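Local atomic coordinates of putative Ribokinase II (Escherichia coli O6, PDB entry 3IQ0), a protein that probably phosphorylates a sugar or related substrate with ATP, as a kinase of the ribokinase (pfkB) family, and binds ATP and magnesium. Residues B[121-126]-B[147-152]. Sequence-based numbering, arbitrary orientation.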
loop_
_atom_site.group_PDB
_atom_site.type_symbol
_atom_site.label_atom_id
_atom_site.label_comp_id
_atom_site.label_asym_id
_atom_site.label_seq_id
_atom_site.Cartn_x
_atom_site.Cartn_y
_atom_site.Cartn_z
ATOM N N GLN B 121 21.560 9.682 3.321
ATOM C CA GLN B 121 22.638 8.709 3.390
ATOM C C GLN B 121 22.477 7.683 2.281
ATOM O O GLN B 121 23.459 7.167 1.751
ATOM C CB GLN B 121 22.654 8.011 4.750
ATOM C CG GLN B 121 23.997 7.374 5.063
ATOM C CD GLN B 121 25.148 8.356 4.897
ATOM O OE1 GLN B 121 25.176 9.412 5.534
ATOM N NE2 GLN B 121 26.101 8.014 4.036
ATOM N N HIS B 122 21.231 7.390 1.931
ATOM C CA HIS B 122 20.950 6.435 0.866
ATOM C C HIS B 122 21.433 6.974 -0.477
ATOM O O HIS B 122 21.298 6.309 -1.504
ATOM C CB HIS B 122 19.450 6.138 0.814
ATOM C CG HIS B 122 19.041 4.958 1.640
ATOM N ND1 HIS B 122 17.834 4.895 2.302
ATOM C CD2 HIS B 122 19.672 3.787 1.894
ATOM C CE1 HIS B 122 17.739 3.736 2.930
ATOM N NE2 HIS B 122 18.842 3.045 2.699
ATOM N N VAL B 123 21.997 8.181 -0.461
ATOM C CA VAL B 123 22.513 8.802 -1.673
ATOM C C VAL B 123 23.893 8.237 -1.986
ATOM O O VAL B 123 23.995 7.157 -2.565
ATOM C CB VAL B 123 22.610 10.337 -1.524
ATOM C CG1 VAL B 123 23.265 10.948 -2.751
ATOM C CG2 VAL B 123 21.222 10.918 -1.346
ATOM N N ASP B 124 24.936 8.969 -1.591
ATOM C CA ASP B 124 26.343 8.600 -1.802
ATOM C C ASP B 124 27.042 9.772 -2.486
ATOM O O ASP B 124 26.802 10.933 -2.153
ATOM C CB ASP B 124 26.474 7.358 -2.697
ATOM C CG ASP B 124 27.712 6.540 -2.388
ATOM O OD1 ASP B 124 28.814 7.117 -2.332
ATOM O OD2 ASP B 124 27.577 5.310 -2.206
ATOM N N GLU B 125 27.909 9.449 -3.441
ATOM C CA GLU B 125 28.653 10.430 -4.222
ATOM C C GLU B 125 29.608 9.642 -5.111
ATOM O O GLU B 125 30.120 10.151 -6.103
ATOM C CB GLU B 125 29.427 11.404 -3.325
ATOM C CG GLU B 125 30.644 10.840 -2.621
ATOM C CD GLU B 125 30.325 9.646 -1.744
ATOM O OE1 GLU B 125 29.360 9.728 -0.951
ATOM O OE2 GLU B 125 31.048 8.629 -1.841
ATOM N N ASN B 126 29.837 8.388 -4.728
ATOM C CA ASN B 126 30.674 7.483 -5.493
ATOM C C ASN B 126 29.795 7.099 -6.680
ATOM O O ASN B 126 30.274 6.657 -7.723
ATOM C CB ASN B 126 31.002 6.236 -4.665
ATOM C CG ASN B 126 31.530 5.088 -5.515
ATOM O OD1 ASN B 126 32.642 5.148 -6.050
ATOM N ND2 ASN B 126 30.731 4.031 -5.642
ATOM N N VAL B 147 13.916 16.093 1.080
ATOM C CA VAL B 147 14.602 17.337 0.743
ATOM C C VAL B 147 16.080 17.235 1.102
ATOM O O VAL B 147 16.932 17.793 0.411
ATOM C CB VAL B 147 13.983 18.553 1.480
ATOM C CG1 VAL B 147 12.477 18.562 1.301
ATOM C CG2 VAL B 147 14.346 18.517 2.948
ATOM N N ASP B 148 16.379 16.521 2.183
ATOM C CA ASP B 148 17.759 16.347 2.613
ATOM C C ASP B 148 18.536 15.519 1.597
ATOM O O ASP B 148 19.635 15.895 1.190
ATOM C CB ASP B 148 17.805 15.672 3.987
ATOM C CG ASP B 148 17.499 16.634 5.122
ATOM O OD1 ASP B 148 17.067 17.772 4.842
ATOM O OD2 ASP B 148 17.688 16.246 6.295
ATOM N N ALA B 149 17.957 14.393 1.191
ATOM C CA ALA B 149 18.592 13.520 0.212
ATOM C C ALA B 149 18.862 14.318 -1.059
ATOM O O ALA B 149 19.946 14.237 -1.637
ATOM C CB ALA B 149 17.684 12.333 -0.097
ATOM N N VAL B 150 17.873 15.099 -1.480
ATOM C CA VAL B 150 18.008 15.915 -2.677
ATOM C C VAL B 150 19.034 17.036 -2.507
ATOM O O VAL B 150 19.826 17.297 -3.409
ATOM C CB VAL B 150 16.649 16.518 -3.080
ATOM C CG1 VAL B 150 16.830 17.496 -4.222
ATOM C CG2 VAL B 150 15.701 15.405 -3.495
ATOM N N LYS B 151 19.028 17.700 -1.356
ATOM C CA LYS B 151 19.989 18.776 -1.114
ATOM C C LYS B 151 21.427 18.258 -1.181
ATOM O O LYS B 151 22.296 18.904 -1.763
ATOM C CB LYS B 151 19.733 19.433 0.248
ATOM C CG LYS B 151 18.484 20.303 0.285
ATOM C CD LYS B 151 18.342 21.051 1.606
ATOM C CE LYS B 151 17.163 22.014 1.559
ATOM N NZ LYS B 151 17.009 22.818 2.813
ATOM N N LYS B 152 21.667 17.088 -0.593
ATOM C CA LYS B 152 22.995 16.482 -0.590
ATOM C C LYS B 152 23.441 16.163 -2.016
ATOM O O LYS B 152 24.534 16.541 -2.435
ATOM C CB LYS B 152 22.983 15.196 0.242
ATOM C CG LYS B 152 24.305 14.442 0.251
ATOM C CD LYS B 152 24.202 13.128 1.020
ATOM C CE LYS B 152 25.445 12.262 0.815
ATOM N NZ LYS B 152 25.406 10.961 1.556
#
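Val-123 and Ala-149 bring the two backbones together, their CA atoms 6.4 Å apart. Residues 121-126 form a loop that passes along one flank of the helical segment 147-152. No hydrogen bond joins the two segments. Val-123 points at the helix. Its CG2 lies anti to its own carbonyl carbon and packs on Ala-149, 3.6 Å from the backbone O and 4.0 Å from CB. Its CB meets the aliphatic part of Lys-152, 4.1 Å from CD.

Lys-152 loses more surface to the loop than any other residue of 147-152. CG is anti to the backbone N (chi1 177°) and the chain stays extended beyond it, which carries the side chain alongside Val-123 to the loop backbone. CE lies 3.5 Å from Asp-124 O. NZ goes on to a hydrogen bond with the carbonyl of Ala-120, just before the loop segment. Gln-121 bends back at chi2 (52°) and crosses the lysine end. Its NE2 comes 3.9 Å from NZ; both are donors, so they only touch. The N and O of Asp-124 are buried here without a partner in the model. Its OD1 accepts from Asn-126 N at 2.9 Å, from above the carboxylate plane. This is an Asx turn.

The loop leads from strand 106-109 to strand 131-137 of the large sheet. Helix 144-159 links that strand to its parallel neighbour 163-167, a beta-alpha-beta crossover of this ribokinase-family fold. Val-123 also touches Ile-57 of strand 54-61 and Leu-128. On the helix, Val-147 packs against Met-180 and Ala-183 of helix 178-189.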